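Local coordinates for sulfur oxidation protein soxB (Thermus thermophilus, PDB 2WDD), which is a manganese-binding thiosulfohydrolase of sulfur oxidation that probably hydrolyses the sulfur-sulfur bond of cysteine S-thiosulfonate, at residues 264-269 with 282-287; 289-294 with 302-307. All blocks are in the same frame, centred on the assembly; numbering follows the deposited sequence.

Contact 1 (264-269 with 282-287). With MN (manganese (II) ion), chain H.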
ATOM      1  N   ASN A 264       3.139  -9.984   3.648  1.00  9.14           N
ATOM      2  CA  ASN A 264       4.000  -9.785   4.815  1.00  9.18           C
ATOM      3  C   ASN A 264       4.702  -8.433   4.794  1.00 12.03           C
ATOM      4  O   ASN A 264       5.107  -7.939   5.846  1.00 10.32           O
ATOM      5  CB  ASN A 264       5.139 -10.826   4.855  1.00  9.64           C
ATOM      6  CG  ASN A 264       4.689 -12.209   5.285  1.00 17.33           C
ATOM      7  OD1 ASN A 264       3.890 -12.367   6.199  1.00 15.62           O
ATOM      8  ND2 ASN A 264       5.307 -13.231   4.689  1.00 16.14           N
ATOM      9  N   GLY A 265       4.986  -7.931   3.586  1.00 10.43           N
ATOM     10  CA  GLY A 265       5.826  -6.762   3.355  1.00 10.25           C
ATOM     11  C   GLY A 265       7.102  -7.301   2.710  1.00 12.42           C
ATOM     12  O   GLY A 265       7.587  -8.364   3.108  1.00 11.58           O
ATOM     13  N   MET A 266       7.647  -6.603   1.719  1.00  8.06           N
ATOM     14  CA  MET A 266       8.805  -7.132   1.007  1.00  7.74           C
ATOM     15  C   MET A 266      10.063  -7.438   1.805  1.00 10.59           C
ATOM     16  O   MET A 266      10.765  -8.392   1.478  1.00  9.52           O
ATOM     17  CB  MET A 266       9.120  -6.321  -0.246  1.00  9.17           C
ATOM     18  CG  MET A 266       9.957  -7.098  -1.246  1.00 10.26           C
ATOM     19  SD  MET A 266      10.089  -6.240  -2.829  1.00 11.79           S
ATOM     20  CE  MET A 266      11.070  -4.808  -2.417  1.00 10.39           C
ATOM     21  N   GLN A 267      10.375  -6.636   2.819  1.00  8.96           N
ATOM     22  CA  GLN A 267      11.588  -6.881   3.595  1.00  8.49           C
ATOM     23  C   GLN A 267      11.412  -8.129   4.441  1.00 12.64           C
ATOM     24  O   GLN A 267      12.338  -8.934   4.582  1.00 12.62           O
ATOM     25  CB  GLN A 267      11.927  -5.680   4.474  1.00  8.93           C
ATOM     26  CG  GLN A 267      12.118  -4.385   3.675  1.00  9.67           C
ATOM     27  CD  GLN A 267      13.126  -4.550   2.548  1.00 14.19           C
ATOM     28  OE1 GLN A 267      14.252  -4.996   2.773  1.00 11.24           O
ATOM     29  NE2 GLN A 267      12.730  -4.180   1.331  1.00 11.91           N
ATOM     30  N   LEU A 268      10.213  -8.317   4.977  1.00  9.98           N
ATOM     31  CA  LEU A 268       9.941  -9.527   5.739  1.00 10.63           C
ATOM     32  C   LEU A 268       9.986 -10.739   4.799  1.00 13.03           C
ATOM     33  O   LEU A 268      10.528 -11.787   5.141  1.00 13.00           O
ATOM     34  CB  LEU A 268       8.605  -9.420   6.462  1.00 10.62           C
ATOM     35  CG  LEU A 268       8.182 -10.632   7.288  1.00 13.35           C
ATOM     36  CD1 LEU A 268       9.317 -11.102   8.218  1.00 13.41           C
ATOM     37  CD2 LEU A 268       6.926 -10.277   8.089  1.00 15.46           C
ATOM     38  N   ASP A 269       9.450 -10.587   3.592  1.00  9.74           N
ATOM     39  CA  ASP A 269       9.521 -11.668   2.624  1.00  9.59           C
ATOM     40  C   ASP A 269      10.983 -12.013   2.335  1.00 13.75           C
ATOM     41  O   ASP A 269      11.322 -13.189   2.176  1.00 12.18           O
ATOM     42  CB  ASP A 269       8.839 -11.266   1.321  1.00 10.73           C
ATOM     43  CG  ASP A 269       7.324 -11.302   1.413  1.00 12.66           C
ATOM     44  OD1 ASP A 269       6.792 -12.074   2.246  1.00 13.30           O
ATOM     45  OD2 ASP A 269       6.673 -10.613   0.593  1.00 12.58           O
ATOM     46  N   ILE A 282       8.300 -15.251  -4.654  1.00  9.40           N
ATOM     47  CA  ILE A 282       7.420 -14.554  -3.710  1.00  8.93           C
ATOM     48  C   ILE A 282       6.858 -13.357  -4.464  1.00 11.28           C
ATOM     49  O   ILE A 282       7.629 -12.592  -5.057  1.00  9.73           O
ATOM     50  CB  ILE A 282       8.139 -14.057  -2.424  1.00 10.64           C
ATOM     51  CG1 ILE A 282       8.675 -15.235  -1.609  1.00 10.76           C
ATOM     52  CG2 ILE A 282       7.148 -13.258  -1.542  1.00 10.10           C
ATOM     53  CD1 ILE A 282       9.599 -14.842  -0.470  1.00 11.62           C
ATOM     54  N   LEU A 283       5.533 -13.208  -4.429  1.00  9.13           N
ATOM     55  CA  LEU A 283       4.811 -12.073  -5.005  1.00  8.53           C
ATOM     56  C   LEU A 283       4.534 -11.243  -3.739  1.00 11.25           C
ATOM     57  O   LEU A 283       3.705 -11.619  -2.899  1.00 10.19           O
ATOM     58  CB  LEU A 283       3.519 -12.543  -5.687  1.00  7.78           C
ATOM     59  CG  LEU A 283       3.794 -13.479  -6.880  1.00 10.27           C
ATOM     60  CD1 LEU A 283       2.507 -14.003  -7.505  1.00 10.72           C
ATOM     61  CD2 LEU A 283       4.696 -12.790  -7.937  1.00 13.67           C
ATOM     62  N   SER A 284       5.299 -10.162  -3.590  1.00  8.76           N
ATOM     63  CA  SER A 284       5.289  -9.336  -2.383  0.50  7.82           C
ATOM     64  C   SER A 284       4.391  -8.112  -2.411  1.00 11.07           C
ATOM     65  O   SER A 284       4.683  -7.133  -3.104  1.00 10.37           O
ATOM     66  CB  SER A 284       6.716  -8.862  -2.049  0.50  8.32           C
ATOM     67  OG  SER A 284       7.597  -9.928  -1.739  0.50  8.26           O
ATOM     68  N   GLY A 285       3.338  -8.145  -1.603  1.00  7.82           N
ATOM     69  CA  GLY A 285       2.439  -7.013  -1.461  1.00  7.76           C
ATOM     70  C   GLY A 285       2.794  -6.240  -0.201  1.00 10.69           C
ATOM     71  O   GLY A 285       3.876  -6.397   0.352  1.00  8.85           O
ATOM     72  N   HIS A 286       1.855  -5.412   0.252  1.00  8.34           N
ATOM     73  CA  HIS A 286       1.983  -4.641   1.488  1.00  7.92           C
ATOM     74  C   HIS A 286       2.860  -3.396   1.477  1.00 10.16           C
ATOM     75  O   HIS A 286       2.470  -2.334   1.972  1.00  9.55           O
ATOM     76  CB  HIS A 286       2.339  -5.511   2.693  1.00  7.99           C
ATOM     77  CG  HIS A 286       2.298  -4.749   3.985  1.00 10.60           C
ATOM     78  ND1 HIS A 286       1.134  -4.189   4.470  1.00 11.37           N
ATOM     79  CD2 HIS A 286       3.284  -4.358   4.824  1.00 11.45           C
ATOM     80  CE1 HIS A 286       1.402  -3.507   5.569  1.00 10.72           C
ATOM     81  NE2 HIS A 286       2.698  -3.598   5.813  1.00 11.10           N
ATOM     82  N   THR A 287       4.082  -3.537   0.986  1.00  7.88           N
ATOM     83  CA  THR A 287       4.990  -2.404   0.978  1.00  6.61           C
ATOM     84  C   THR A 287       4.840  -1.486  -0.250  1.00  9.24           C
ATOM     85  O   THR A 287       5.453  -0.410  -0.303  1.00  9.02           O
ATOM     86  CB  THR A 287       6.447  -2.842   1.225  1.00 10.34           C
ATOM     87  OG1 THR A 287       6.720  -4.039   0.480  1.00  9.65           O
ATOM     88  CG2 THR A 287       6.682  -3.123   2.714  1.00  8.84           C
TER
HETATM   89 MN    MN H1581      -1.012  -3.926   3.653  0.90  7.88          MN
HETATM   90  O   HOH W   1       4.537  -9.043   1.079  1.00  9.12           O
HETATM   91  O   HOH W   2      -0.245  -2.234   2.644  0.75  7.96           O

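Contact 2 (289-294 with 302-307)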
ATOM      1  N   ASP A 289       5.770  -1.748  -3.253  1.00  7.18           N
ATOM      2  CA  ASP A 289       7.006  -1.624  -4.028  1.00  7.28           C
ATOM      3  C   ASP A 289       6.835  -1.931  -5.512  1.00 10.38           C
ATOM      4  O   ASP A 289       5.829  -2.523  -5.933  1.00  8.07           O
ATOM      5  CB  ASP A 289       8.056  -2.568  -3.437  1.00  8.96           C
ATOM      6  CG  ASP A 289       8.561  -2.099  -2.083  1.00 11.08           C
ATOM      7  OD1 ASP A 289       9.006  -0.936  -2.006  1.00 12.71           O
ATOM      8  OD2 ASP A 289       8.536  -2.877  -1.108  1.00 11.98           O
ATOM      9  N   LEU A 290       7.854  -1.556  -6.293  1.00  9.01           N
ATOM     10  CA  LEU A 290       7.923  -1.872  -7.723  1.00  9.43           C
ATOM     11  C   LEU A 290       9.272  -2.535  -7.992  1.00 11.80           C
ATOM     12  O   LEU A 290      10.308  -2.036  -7.540  1.00 10.92           O
ATOM     13  CB  LEU A 290       7.798  -0.608  -8.590  1.00 10.03           C
ATOM     14  CG  LEU A 290       6.357  -0.174  -8.886  1.00 14.44           C
ATOM     15  CD1 LEU A 290       6.308   1.305  -9.236  1.00 15.17           C
ATOM     16  CD2 LEU A 290       5.751  -1.031 -10.004  1.00 15.71           C
ATOM     17  N   THR A 291       9.251  -3.668  -8.694  1.00  8.87           N
ATOM     18  CA  THR A 291      10.480  -4.394  -9.032  1.00  8.86           C
ATOM     19  C   THR A 291      10.468  -4.774 -10.521  1.00 11.91           C
ATOM     20  O   THR A 291      10.029  -5.864 -10.888  1.00 11.55           O
ATOM     21  CB  THR A 291      10.642  -5.668  -8.179  1.00 11.54           C
ATOM     22  OG1 THR A 291       9.474  -6.486  -8.315  1.00 10.26           O
ATOM     23  CG2 THR A 291      10.850  -5.314  -6.724  1.00 10.94           C
ATOM     24  N   PRO A 292      10.954  -3.879 -11.395  1.00  9.11           N
ATOM     25  CA  PRO A 292      10.978  -4.150 -12.837  1.00  9.00           C
ATOM     26  C   PRO A 292      11.758  -5.409 -13.196  1.00 11.81           C
ATOM     27  O   PRO A 292      11.470  -6.054 -14.207  1.00 12.22           O
ATOM     28  CB  PRO A 292      11.637  -2.901 -13.407  1.00 10.83           C
ATOM     29  CG  PRO A 292      11.188  -1.806 -12.448  1.00 14.40           C
ATOM     30  CD  PRO A 292      11.292  -2.479 -11.089  1.00 10.88           C
ATOM     31  N   ARG A 293      12.700  -5.775 -12.329  1.00  9.59           N
ATOM     32  CA  ARG A 293      13.476  -7.004 -12.469  1.00  8.84           C
ATOM     33  C   ARG A 293      13.324  -7.672 -11.105  1.00 11.59           C
ATOM     34  O   ARG A 293      13.294  -6.981 -10.081  1.00 10.58           O
ATOM     35  CB  ARG A 293      14.950  -6.680 -12.729  1.00  9.79           C
ATOM     36  CG  ARG A 293      15.194  -5.910 -14.011  1.00 15.15           C
ATOM     37  CD  ARG A 293      16.684  -5.831 -14.320  0.65 15.55           C
ATOM     38  NE  ARG A 293      16.982  -4.850 -15.361  0.65 22.29           N
ATOM     39  CZ  ARG A 293      16.958  -5.109 -16.665  0.65 40.77           C
ATOM     40  NH1 ARG A 293      16.629  -6.318 -17.098  0.65 33.00           N
ATOM     41  NH2 ARG A 293      17.260  -4.156 -17.538  0.65 28.47           N
ATOM     42  N   PRO A 294      13.209  -9.010 -11.068  1.00  9.41           N
ATOM     43  CA  PRO A 294      13.011  -9.692  -9.784  1.00  9.73           C
ATOM     44  C   PRO A 294      14.228  -9.571  -8.873  1.00 13.75           C
ATOM     45  O   PRO A 294      15.373  -9.453  -9.334  1.00 13.77           O
ATOM     46  CB  PRO A 294      12.768 -11.150 -10.189  1.00 11.35           C
ATOM     47  CG  PRO A 294      13.549 -11.291 -11.491  1.00 14.02           C
ATOM     48  CD  PRO A 294      13.367  -9.961 -12.190  1.00 10.67           C
ATOM     49  N   ILE A 302      11.907 -12.503  -5.944  1.00  9.40           N
ATOM     50  CA  ILE A 302      10.851 -11.693  -5.325  1.00  8.57           C
ATOM     51  C   ILE A 302      10.376 -10.630  -6.312  1.00 11.14           C
ATOM     52  O   ILE A 302      11.195  -9.922  -6.920  1.00 11.60           O
ATOM     53  CB  ILE A 302      11.365 -11.042  -4.034  1.00 10.28           C
ATOM     54  CG1 ILE A 302      11.768 -12.127  -3.025  1.00 10.21           C
ATOM     55  CG2 ILE A 302      10.289 -10.131  -3.421  1.00 11.86           C
ATOM     56  CD1 ILE A 302      12.369 -11.580  -1.738  1.00 13.29           C
ATOM     57  N   VAL A 303       9.061 -10.551  -6.508  1.00  8.28           N
ATOM     58  CA  VAL A 303       8.458  -9.555  -7.392  1.00  7.68           C
ATOM     59  C   VAL A 303       7.392  -8.815  -6.585  1.00 10.06           C
ATOM     60  O   VAL A 303       6.498  -9.443  -6.021  1.00  9.96           O
ATOM     61  CB  VAL A 303       7.835 -10.221  -8.625  1.00 10.17           C
ATOM     62  CG1 VAL A 303       7.037  -9.223  -9.450  1.00 10.42           C
ATOM     63  CG2 VAL A 303       8.934 -10.893  -9.458  1.00  9.91           C
ATOM     64  N   ALA A 304       7.483  -7.487  -6.537  1.00  8.48           N
ATOM     65  CA  ALA A 304       6.536  -6.670  -5.774  1.00  7.71           C
ATOM     66  C   ALA A 304       5.242  -6.405  -6.534  1.00  8.91           C
ATOM     67  O   ALA A 304       5.232  -6.354  -7.763  1.00  9.37           O
ATOM     68  CB  ALA A 304       7.183  -5.352  -5.365  1.00  8.67           C
ATOM     69  N   GLY A 305       4.164  -6.144  -5.793  1.00  6.61           N
ATOM     70  CA  GLY A 305       2.850  -5.922  -6.393  1.00  7.73           C
ATOM     71  C   GLY A 305       2.378  -4.501  -6.667  1.00 10.00           C
ATOM     72  O   GLY A 305       1.260  -4.305  -7.161  1.00  9.45           O
ATOM     73  N   SER A 306       3.238  -3.518  -6.403  1.00  7.53           N
ATOM     74  CA  SER A 306       2.900  -2.112  -6.601  1.00  7.23           C
ATOM     75  C   SER A 306       1.644  -1.737  -5.811  1.00  9.36           C
ATOM     76  O   SER A 306       1.421  -2.254  -4.703  1.00  8.20           O
ATOM     77  CB  SER A 306       2.790  -1.751  -8.092  1.00  9.15           C
ATOM     78  OG  SER A 306       2.727  -0.341  -8.263  1.00 11.28           O
ATOM     79  N   ALA A 307       0.827  -0.847  -6.369  1.00  8.85           N
ATOM     80  CA  ALA A 307      -0.354  -0.404  -5.633  1.00  9.33           C
ATOM     81  C   ALA A 307      -1.302   0.432  -6.458  1.00 11.44           C
ATOM     82  O   ALA A 307      -0.920   0.981  -7.490  1.00 10.23           O
ATOM     83  CB  ALA A 307       0.082   0.414  -4.426  1.00 10.87           C
TER
HETATM   84  O   HOH W   3       6.693  -4.817  -9.384  1.00 12.24           O

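Contact 1 (264-269 with 282-287)
Thr287 OG1 is gripped twice: Met266 N donates to it at 3.0 Å in a nearly straight bond (165°), and Asp289 OD2 is hydrogen-bonded to the same hydroxyl. A chi1 of 42° sets OG1 between the threonine's own N and carbonyl carbon, in line with the N-H of Met266, the first residue of helix 266-273. Asp269, one turn further on, is held at both oxygens. OD1 takes a bond from Asn264 ND2 (3.1 Å), nearly along its C-O axis, and is also hydrogen-bonded to Ser262 OG. OD2 accepts from Ser284 OG at 2.6 Å, approached on the anti side but 24° out of the carboxylate plane; the serine's second conformer may lack this bond. Water 1 accepts from Gly265 N and can donate to Asp269 OD2 and Gly285 O, which may share its protons with other acceptors. These groups join helix and strand of the beta-alpha-beta unit 257-262, 266-273, 281-284, whose last strand runs into the Gly-His-Thr-His loop of metallophosphoesterases. There His286 ND1 binds manganese at 2.3 Å, beside Asp132, His163, His263 and water 2, which donates to His286 O. Gly265, the N-cap, puts its CA at the ring edge of His286, 3.8 Å from CD2. Its positive phi would jam a side chain against the preceding carbonyl, and a CB would crowd that ring. The Ile282 side chain slants across that of Asp269, its CG2 3.4 Å from OD2.

Contact 2 (289-294 with 302-307)
The loop 289-294 runs antiparallel to 302-307 and closes on it at both ends, with CA atoms 4.9 Å apart at Asp289 and Ser306 and 5.1 Å apart at Pro294 and Val303. Thr291 carries the middle. Its hydroxyl turns in to the strand and OG1 accepts from Ala304 N at 2.9 Å, almost straight (166°). With chi1 at 55°, CG2 stands anti to the threonine's carbonyl carbon and packs on the methyl of Ala304. Water 3 completes this pairing, accepting from Thr291 N and donating to Ala304 O. With a valine here, the Ala304 N-H, in a buried part of the strand, would probably lose its acceptor. Ala304 CB also points into the loop, 3.2 Å from Asp289 O and 3.5 Å from Asp289 CB, a close fit. Asp289 O also accepts a weak bond from Ser306 N (2.8 Å), bent to 128°. Next to it Leu290 lays CD2 alongside Ser306, 3.6 Å from OG, and the Leu290 side chain also touches Leu86 of helix 81-86. At the other end Pro294 CB rests on Val303 CG2, and Pro294 CA makes a CA-H...O contact with Ile302 O. Trp295 follows at once and pairs with Ile302, opening the short edge strand 295-297 of the hairpin. At the end of strand 300-304, therefore, a threonine hydroxyl serves Ala304 N and a water links Ala304 O to the loop, in place of direct backbone pairing between Thr291 and Ala304.

Both contacts are buried and meet on one mixed sheet, where strands 281-284 and 300-304 are parallel neighbours; Ser284 N to Val303 O (2.8 Å) and Val303 N to Ile282 O (2.9 Å) probably bond them. Contact 1 joins a helix start to one of these strands and reaches the metal through His286. Contact 2 follows in the chain, folds a loop onto the other strand, and stays near the site without supplying a ligand. In each, a threonine OG1 takes a backbone N-H and a water bridges; contact 1 adds a carboxylate and a metal ligand, contact 2 proline, valine and alanine packing. Met266 spans them, its CE 3.4 Å from Asp289 OD2.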